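Local coordinates for PelA (Pseudomonas aeruginosa, PDB 5TCB), which carries the glycoside hydrolase domain described here within a longer polypeptide that probably also has deacetylase activity, at residues 23-37 with 40-53. Numbering follows the deposited sequence.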
ATOM      1  N   GLY A  23      11.476  -0.199 -11.616  1.00 50.64           N
ATOM      2  CA  GLY A  23      10.958  -0.181 -10.259  1.00 42.90           C
ATOM      3  C   GLY A  23      12.039  -0.008  -9.206  1.00 32.89           C
ATOM      4  O   GLY A  23      13.156   0.411  -9.520  1.00 40.09           O
ATOM      5  N   PRO A  24      11.722  -0.333  -7.954  1.00 27.83           N
ATOM      6  CA  PRO A  24      12.701  -0.180  -6.877  1.00 25.80           C
ATOM      7  C   PRO A  24      13.776  -1.255  -6.851  1.00 25.19           C
ATOM      8  O   PRO A  24      13.537  -2.422  -7.166  1.00 28.58           O
ATOM      9  CB  PRO A  24      11.838  -0.281  -5.619  1.00 25.88           C
ATOM     10  CG  PRO A  24      10.766  -1.203  -6.004  1.00 25.74           C
ATOM     11  CD  PRO A  24      10.456  -0.887  -7.448  1.00 25.81           C
ATOM     12  N   SER A  25      14.959  -0.856  -6.381  1.00 24.53           N
ATOM     13  CA  SER A  25      16.018  -1.793  -6.058  1.00 25.50           C
ATOM     14  C   SER A  25      15.903  -2.314  -4.633  1.00 21.91           C
ATOM     15  O   SER A  25      16.388  -3.416  -4.333  1.00 24.84           O
ATOM     16  CB  SER A  25      17.394  -1.116  -6.222  1.00 30.04           C
ATOM     17  OG  SER A  25      17.679  -0.837  -7.583  1.00 38.82           O
ATOM     18  N   SER A  26      15.286  -1.521  -3.770  1.00 21.67           N
ATOM     19  CA  SER A  26      15.052  -1.815  -2.365  1.00 22.19           C
ATOM     20  C   SER A  26      13.883  -0.949  -1.932  1.00 20.14           C
ATOM     21  O   SER A  26      13.569   0.047  -2.577  1.00 18.85           O
ATOM     22  CB  SER A  26      16.278  -1.525  -1.494  1.00 21.03           C
ATOM     23  OG  SER A  26      16.601  -0.148  -1.500  1.00 20.97           O
ATOM     24  N   VAL A  27      13.209  -1.356  -0.855  1.00 20.08           N
ATOM     25  CA  VAL A  27      12.019  -0.636  -0.421  1.00 17.65           C
ATOM     26  C   VAL A  27      11.899  -0.756   1.091  1.00 17.42           C
ATOM     27  O   VAL A  27      12.226  -1.796   1.679  1.00 17.84           O
ATOM     28  CB  VAL A  27      10.755  -1.156  -1.155  1.00 17.43           C
ATOM     29  CG1 VAL A  27      10.461  -2.628  -0.829  1.00 22.08           C
ATOM     30  CG2 VAL A  27       9.583  -0.286  -0.865  1.00 20.13           C
ATOM     31  N   ALA A  28      11.449   0.334   1.710  1.00 17.69           N
ATOM     32  CA  ALA A  28      11.059   0.357   3.111  1.00 16.78           C
ATOM     33  C   ALA A  28       9.693   1.012   3.262  1.00 16.51           C
ATOM     34  O   ALA A  28       9.284   1.853   2.452  1.00 17.18           O
ATOM     35  CB  ALA A  28      12.113   1.090   3.974  1.00 18.47           C
ATOM     36  N   PHE A  29       8.991   0.617   4.332  1.00 15.36           N
ATOM     37  CA  PHE A  29       7.710   1.191   4.730  1.00 15.44           C
ATOM     38  C   PHE A  29       7.823   1.624   6.176  1.00 16.36           C
ATOM     39  O   PHE A  29       8.291   0.840   7.014  1.00 17.49           O
ATOM     40  CB  PHE A  29       6.572   0.160   4.640  1.00 15.98           C
ATOM     41  CG  PHE A  29       6.167  -0.241   3.238  1.00 16.99           C
ATOM     42  CD1 PHE A  29       6.978  -1.074   2.480  1.00 17.07           C
ATOM     43  CD2 PHE A  29       4.957   0.195   2.695  1.00 16.31           C
ATOM     44  CE1 PHE A  29       6.619  -1.456   1.202  1.00 17.88           C
ATOM     45  CE2 PHE A  29       4.581  -0.184   1.410  1.00 18.69           C
ATOM     46  CZ  PHE A  29       5.423  -0.997   0.661  1.00 18.76           C
ATOM     47  N   TRP A  30       7.387   2.854   6.472  1.00 16.19           N
ATOM     48  CA  TRP A  30       7.438   3.382   7.835  1.00 17.81           C
ATOM     49  C   TRP A  30       6.183   4.207   8.052  1.00 18.78           C
ATOM     50  O   TRP A  30       6.022   5.251   7.421  1.00 19.96           O
ATOM     51  CB  TRP A  30       8.695   4.224   8.072  1.00 16.77           C
ATOM     52  CG  TRP A  30       8.799   4.670   9.497  1.00 20.33           C
ATOM     53  CD1 TRP A  30       8.099   5.706  10.089  1.00 21.73           C
ATOM     54  CD2 TRP A  30       9.602   4.094  10.540  1.00 22.93           C
ATOM     55  NE1 TRP A  30       8.429   5.801  11.403  1.00 21.42           N
ATOM     56  CE2 TRP A  30       9.354   4.835  11.719  1.00 21.90           C
ATOM     57  CE3 TRP A  30      10.518   3.043  10.592  1.00 20.74           C
ATOM     58  CZ2 TRP A  30       9.958   4.532  12.923  1.00 23.46           C
ATOM     59  CZ3 TRP A  30      11.141   2.757  11.778  1.00 21.86           C
ATOM     60  CH2 TRP A  30      10.866   3.495  12.945  1.00 23.08           C
ATOM     61  N   TYR A  31       5.291   3.743   8.921  1.00 18.44           N
ATOM     62  CA  TYR A  31       4.013   4.416   9.116  1.00 20.25           C
ATOM     63  C   TYR A  31       3.919   5.128  10.454  1.00 21.75           C
ATOM     64  O   TYR A  31       2.867   5.721  10.775  1.00 23.95           O
ATOM     65  CB  TYR A  31       2.881   3.392   9.011  1.00 20.07           C
ATOM     66  CG  TYR A  31       2.641   2.809   7.629  1.00 18.95           C
ATOM     67  CD1 TYR A  31       3.142   3.405   6.486  1.00 19.63           C
ATOM     68  CD2 TYR A  31       1.880   1.671   7.476  1.00 20.11           C
ATOM     69  CE1 TYR A  31       2.894   2.880   5.250  1.00 20.25           C
ATOM     70  CE2 TYR A  31       1.631   1.135   6.220  1.00 19.33           C
ATOM     71  CZ  TYR A  31       2.128   1.755   5.126  1.00 17.80           C
ATOM     72  OH  TYR A  31       1.894   1.236   3.875  1.00 21.49           O
ATOM     73  N   ALA A  32       4.945   5.029  11.277  1.00 22.39           N
ATOM     74  CA  ALA A  32       4.924   5.522  12.637  1.00 22.05           C
ATOM     75  C   ALA A  32       5.480   6.942  12.724  1.00 21.96           C
ATOM     76  O   ALA A  32       6.044   7.486  11.768  1.00 24.60           O
ATOM     77  CB  ALA A  32       5.723   4.583  13.545  1.00 26.99           C
ATOM     78  N   GLU A  33       5.301   7.543  13.894  1.00 27.18           N
ATOM     79  CA  GLU A  33       5.947   8.812  14.203  1.00 26.42           C
ATOM     80  C   GLU A  33       7.463   8.689  14.102  1.00 31.85           C
ATOM     81  O   GLU A  33       8.036   7.591  14.109  1.00 27.51           O
ATOM     82  CB  GLU A  33       5.589   9.278  15.612  1.00 31.40           C
ATOM     83  CG  GLU A  33       4.108   9.459  15.859  1.00 60.19           C
ATOM     84  CD  GLU A  33       3.819   9.816  17.300  1.00 88.32           C
ATOM     85  OE1 GLU A  33       4.708   9.588  18.151  1.00 95.84           O
ATOM     86  OE2 GLU A  33       2.714  10.324  17.582  1.00100.40           O
ATOM     87  N   ARG A  34       8.103   9.851  13.997  1.00 30.05           N
ATOM     88  CA  ARG A  34       9.554   9.988  14.070  1.00 28.34           C
ATOM     89  C   ARG A  34      10.290   9.009  13.147  1.00 27.58           C
ATOM     90  O   ARG A  34      11.094   8.196  13.614  1.00 30.96           O
ATOM     91  CB  ARG A  34      10.021   9.833  15.510  1.00 33.10           C
ATOM     92  CG  ARG A  34       9.435  10.896  16.441  1.00 37.01           C
ATOM     93  CD  ARG A  34       9.901  10.737  17.882  1.00 45.01           C
ATOM     94  NE  ARG A  34       9.439   9.484  18.471  1.00 60.05           N
ATOM     95  CZ  ARG A  34       8.190   9.249  18.862  1.00 75.98           C
ATOM     96  NH1 ARG A  34       7.250  10.177  18.725  1.00 76.66           N
ATOM     97  NH2 ARG A  34       7.874   8.072  19.387  1.00 83.27           N
ATOM     98  N   PRO A  35      10.058   9.082  11.844  1.00 26.00           N
ATOM     99  CA  PRO A  35      10.779   8.199  10.919  1.00 25.11           C
ATOM    100  C   PRO A  35      12.272   8.478  10.979  1.00 24.78           C
ATOM    101  O   PRO A  35      12.700   9.644  11.020  1.00 26.08           O
ATOM    102  CB  PRO A  35      10.189   8.545   9.543  1.00 24.92           C
ATOM    103  CG  PRO A  35       9.545   9.898   9.725  1.00 26.23           C
ATOM    104  CD  PRO A  35       9.051   9.905  11.142  1.00 26.95           C
ATOM    105  N   PRO A  36      13.110   7.437  11.038  1.00 22.44           N
ATOM    106  CA  PRO A  36      14.555   7.670  11.078  1.00 23.37           C
ATOM    107  C   PRO A  36      15.046   7.977   9.674  1.00 21.31           C
ATOM    108  O   PRO A  36      15.350   7.069   8.897  1.00 19.08           O
ATOM    109  CB  PRO A  36      15.106   6.358  11.658  1.00 22.49           C
ATOM    110  CG  PRO A  36      14.111   5.341  11.266  1.00 24.87           C
ATOM    111  CD  PRO A  36      12.780   6.027  11.315  1.00 22.69           C
ATOM    112  N   LEU A  37      15.077   9.272   9.338  1.00 22.15           N
ATOM    113  CA  LEU A  37      15.217   9.688   7.949  1.00 20.46           C
ATOM    114  C   LEU A  37      16.568   9.301   7.361  1.00 18.36           C
ATOM    115  O   LEU A  37      16.641   8.880   6.202  1.00 19.91           O
ATOM    116  CB  LEU A  37      15.014  11.201   7.823  1.00 24.72           C
ATOM    117  CG  LEU A  37      13.613  11.706   8.176  1.00 28.53           C
ATOM    118  CD1 LEU A  37      13.590  13.224   8.234  1.00 28.45           C
ATOM    119  CD2 LEU A  37      12.573  11.180   7.183  1.00 28.01           C
ATOM    120  N   LEU A  40      16.320   5.603   6.611  1.00 17.53           N
ATOM    121  CA  LEU A  40      15.373   5.325   5.546  1.00 15.67           C
ATOM    122  C   LEU A  40      15.880   5.795   4.194  1.00 17.69           C
ATOM    123  O   LEU A  40      15.534   5.201   3.165  1.00 18.89           O
ATOM    124  CB  LEU A  40      14.032   5.968   5.889  1.00 16.42           C
ATOM    125  CG  LEU A  40      13.256   5.278   7.014  1.00 19.14           C
ATOM    126  CD1 LEU A  40      12.099   6.132   7.444  1.00 19.79           C
ATOM    127  CD2 LEU A  40      12.745   3.927   6.533  1.00 18.61           C
ATOM    128  N   SER A  41      16.705   6.841   4.176  1.00 18.03           N
ATOM    129  CA  SER A  41      17.189   7.414   2.922  1.00 17.78           C
ATOM    130  C   SER A  41      18.069   6.476   2.132  1.00 18.81           C
ATOM    131  O   SER A  41      18.309   6.741   0.948  1.00 19.59           O
ATOM    132  CB  SER A  41      17.979   8.694   3.184  1.00 20.05           C
ATOM    133  OG  SER A  41      19.314   8.425   3.622  1.00 20.18           O
ATOM    134  N   GLN A  42      18.547   5.395   2.735  1.00 18.75           N
ATOM    135  CA  GLN A  42      19.387   4.443   2.025  1.00 18.41           C
ATOM    136  C   GLN A  42      18.595   3.381   1.281  1.00 20.80           C
ATOM    137  O   GLN A  42      19.191   2.572   0.571  1.00 21.73           O
ATOM    138  CB  GLN A  42      20.372   3.797   3.003  1.00 19.54           C
ATOM    139  CG  GLN A  42      21.255   4.842   3.643  1.00 22.77           C
ATOM    140  CD  GLN A  42      22.002   5.680   2.608  1.00 22.57           C
ATOM    141  OE1 GLN A  42      22.896   5.183   1.924  1.00 24.72           O
ATOM    142  NE2 GLN A  42      21.616   6.933   2.457  1.00 23.91           N
ATOM    143  N   PHE A  43      17.268   3.395   1.390  1.00 19.51           N
ATOM    144  CA  PHE A  43      16.390   2.548   0.585  1.00 17.02           C
ATOM    145  C   PHE A  43      16.007   3.314  -0.676  1.00 17.74           C
ATOM    146  O   PHE A  43      15.915   4.539  -0.671  1.00 19.48           O
ATOM    147  CB  PHE A  43      15.122   2.152   1.368  1.00 17.16           C
ATOM    148  CG  PHE A  43      15.377   1.251   2.550  1.00 19.31           C
ATOM    149  CD1 PHE A  43      15.759   1.789   3.777  1.00 20.16           C
ATOM    150  CD2 PHE A  43      15.183  -0.114   2.454  1.00 20.20           C
ATOM    151  CE1 PHE A  43      15.960   0.972   4.872  1.00 21.63           C
ATOM    152  CE2 PHE A  43      15.393  -0.943   3.550  1.00 20.76           C
ATOM    153  CZ  PHE A  43      15.784  -0.376   4.769  1.00 22.36           C
ATOM    154  N   ASP A  44      15.812   2.576  -1.777  1.00 19.39           N
ATOM    155  CA  ASP A  44      15.515   3.200  -3.068  1.00 19.53           C
ATOM    156  C   ASP A  44      14.137   3.864  -3.049  1.00 18.47           C
ATOM    157  O   ASP A  44      13.985   5.039  -3.403  1.00 19.30           O
ATOM    158  CB  ASP A  44      15.635   2.132  -4.153  1.00 20.66           C
ATOM    159  CG  ASP A  44      15.572   2.681  -5.568  1.00 24.90           C
ATOM    160  OD1 ASP A  44      15.834   3.887  -5.781  1.00 30.91           O
ATOM    161  OD2 ASP A  44      15.346   1.883  -6.497  1.00 25.92           O
ATOM    162  N   TRP A  45      13.114   3.115  -2.661  1.00 16.92           N
ATOM    163  CA  TRP A  45      11.767   3.637  -2.453  1.00 16.90           C
ATOM    164  C   TRP A  45      11.428   3.552  -0.973  1.00 18.19           C
ATOM    165  O   TRP A  45      11.737   2.536  -0.315  1.00 17.72           O
ATOM    166  CB  TRP A  45      10.723   2.832  -3.247  1.00 16.44           C
ATOM    167  CG  TRP A  45      10.694   3.011  -4.724  1.00 18.44           C
ATOM    168  CD1 TRP A  45      11.624   3.600  -5.525  1.00 18.74           C
ATOM    169  CD2 TRP A  45       9.642   2.569  -5.597  1.00 17.89           C
ATOM    170  NE1 TRP A  45      11.219   3.550  -6.838  1.00 22.17           N
ATOM    171  CE2 TRP A  45       9.988   2.932  -6.895  1.00 19.08           C
ATOM    172  CE3 TRP A  45       8.414   1.926  -5.376  1.00 20.07           C
ATOM    173  CZ2 TRP A  45       9.167   2.651  -7.995  1.00 21.29           C
ATOM    174  CZ3 TRP A  45       7.611   1.654  -6.450  1.00 20.26           C
ATOM    175  CH2 TRP A  45       7.974   2.024  -7.738  1.00 21.69           C
ATOM    176  N   VAL A  46      10.824   4.614  -0.452  1.00 16.48           N
ATOM    177  CA  VAL A  46      10.383   4.658   0.939  1.00 17.08           C
ATOM    178  C   VAL A  46       8.925   5.104   0.963  1.00 15.05           C
ATOM    179  O   VAL A  46       8.595   6.164   0.429  1.00 17.54           O
ATOM    180  CB  VAL A  46      11.250   5.588   1.799  1.00 18.84           C
ATOM    181  CG1 VAL A  46      10.803   5.524   3.240  1.00 20.87           C
ATOM    182  CG2 VAL A  46      12.697   5.180   1.716  1.00 24.43           C
ATOM    183  N   VAL A  47       8.072   4.298   1.589  1.00 15.79           N
ATOM    184  CA  VAL A  47       6.661   4.611   1.770  1.00 15.40           C
ATOM    185  C   VAL A  47       6.433   5.052   3.206  1.00 15.15           C
ATOM    186  O   VAL A  47       6.808   4.351   4.149  1.00 17.01           O
ATOM    187  CB  VAL A  47       5.793   3.396   1.434  1.00 15.73           C
ATOM    188  CG1 VAL A  47       4.307   3.765   1.605  1.00 16.76           C
ATOM    189  CG2 VAL A  47       6.064   2.876   0.022  1.00 17.11           C
ATOM    190  N   LEU A  48       5.817   6.216   3.373  1.00 14.75           N
ATOM    191  CA  LEU A  48       5.678   6.874   4.659  1.00 15.38           C
ATOM    192  C   LEU A  48       4.234   7.277   4.912  1.00 16.47           C
ATOM    193  O   LEU A  48       3.473   7.559   3.979  1.00 16.76           O
ATOM    194  CB  LEU A  48       6.522   8.141   4.725  1.00 18.65           C
ATOM    195  CG  LEU A  48       7.988   7.876   4.416  1.00 18.78           C
ATOM    196  CD1 LEU A  48       8.514   8.903   3.457  1.00 22.88           C
ATOM    197  CD2 LEU A  48       8.758   7.836   5.693  1.00 24.25           C
ATOM    198  N   GLU A  49       3.884   7.371   6.187  1.00 19.24           N
ATOM    199  CA  GLU A  49       2.677   8.087   6.587  1.00 19.07           C
ATOM    200  C   GLU A  49       3.034   9.560   6.644  1.00 18.68           C
ATOM    201  O   GLU A  49       3.750  10.012   7.552  1.00 19.59           O
ATOM    202  CB  GLU A  49       2.151   7.557   7.918  1.00 18.72           C
ATOM    203  CG  GLU A  49       0.999   8.369   8.505  1.00 23.19           C
ATOM    204  CD  GLU A  49      -0.101   8.662   7.502  1.00 25.47           C
ATOM    205  OE1 GLU A  49      -0.757   7.730   6.980  1.00 23.67           O
ATOM    206  OE2 GLU A  49      -0.308   9.863   7.234  1.00 25.91           O
ATOM    207  N   ALA A  50       2.514  10.319   5.682  1.00 20.29           N
ATOM    208  CA  ALA A  50       2.879  11.725   5.516  1.00 20.45           C
ATOM    209  C   ALA A  50       2.510  12.596   6.721  1.00 22.08           C
ATOM    210  O   ALA A  50       3.099  13.668   6.922  1.00 24.82           O
ATOM    211  CB  ALA A  50       2.214  12.256   4.236  1.00 21.54           C
ATOM    212  N   ALA A  51       1.540  12.180   7.530  1.00 22.31           N
ATOM    213  CA  ALA A  51       1.184  12.953   8.710  1.00 26.64           C
ATOM    214  C   ALA A  51       2.357  13.140   9.659  1.00 28.60           C
ATOM    215  O   ALA A  51       2.328  14.047  10.492  1.00 31.89           O
ATOM    216  CB  ALA A  51       0.022  12.266   9.434  1.00 28.92           C
ATOM    217  N   HIS A  52       3.397  12.319   9.544  1.00 23.56           N
ATOM    218  CA  HIS A  52       4.528  12.351  10.463  1.00 27.67           C
ATOM    219  C   HIS A  52       5.763  12.998   9.867  1.00 28.65           C
ATOM    220  O   HIS A  52       6.837  12.960  10.490  1.00 32.66           O
ATOM    221  CB  HIS A  52       4.835  10.932  10.918  1.00 26.55           C
ATOM    222  CG  HIS A  52       3.684  10.306  11.618  1.00 23.48           C
ATOM    223  ND1 HIS A  52       3.041  10.929  12.663  1.00 32.97           N
ATOM    224  CD2 HIS A  52       3.018   9.148  11.395  1.00 27.29           C
ATOM    225  CE1 HIS A  52       2.028  10.178  13.059  1.00 32.15           C
ATOM    226  NE2 HIS A  52       1.997   9.090  12.311  1.00 31.37           N
ATOM    227  N   LEU A  53       5.654  13.566   8.669  1.00 25.14           N
ATOM    228  CA  LEU A  53       6.779  14.226   8.021  1.00 25.78           C
ATOM    229  C   LEU A  53       6.403  15.637   7.643  1.00 25.77           C
ATOM    230  O   LEU A  53       5.230  15.959   7.466  1.00 28.88           O
ATOM    231  CB  LEU A  53       7.214  13.542   6.725  1.00 26.92           C
ATOM    232  CG  LEU A  53       8.017  12.269   6.792  1.00 27.33           C
ATOM    233  CD1 LEU A  53       7.060  11.117   7.023  1.00 26.58           C
ATOM    234  CD2 LEU A  53       8.775  12.170   5.507  1.00 28.50           C
TER
HETATM  235  O   HOH W   1      17.084   1.364  -8.907  1.00 38.57           O
HETATM  236  O   HOH W   2      19.014   0.869  -1.513  1.00 20.01           O
HETATM  237  O   HOH W   3       5.501   7.919   8.918  1.00 23.14           O
HETATM  238  O   HOH W   4       6.964  12.520  13.296  1.00 32.33           O
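Ala28 sets its CB 3.5 Å from the centroid of the Phe43 ring, squarely over the face, while Leu40 CD2 reaches the same methyl and Leu40 CD1 packs against Pro35 CB at 3.7 Å. This layer illustrates how a right-handed beta-alpha-beta crossover covers its own strands: Leu40 comes from the short connecting helix, and Phe43 ends the type I turn that begins at Leu40 and leads into strand 45-48. On the other face, Val47 CG2 lies over the Phe29 ring, offset toward its rim, and Pro24 CB sits 3.6 Å from the centroid of the five-membered ring of Trp45.

Between these layers the strands run parallel, 13° apart, joined by alternating bonds such as Trp30 N to Val47 O (2.8 Å). Side chains prolong the pairing before the strands begin. Asp44, its CG anti to the backbone N (chi1 -171°), offers the anti lone pair of OD2 to Ser25 N at 2.8 Å, and Asp44 N donates to Ser26 OG.

Strands 27-30 and 45-48 open the eight-stranded parallel sheet of a TIM-barrel-like fold. Phe260 of strand 258-262 touches Ala28 and Phe29, Phe69 of strand 67-73 meets Trp45 and Val47, and helix 55-63 packs on Leu48 and Leu53.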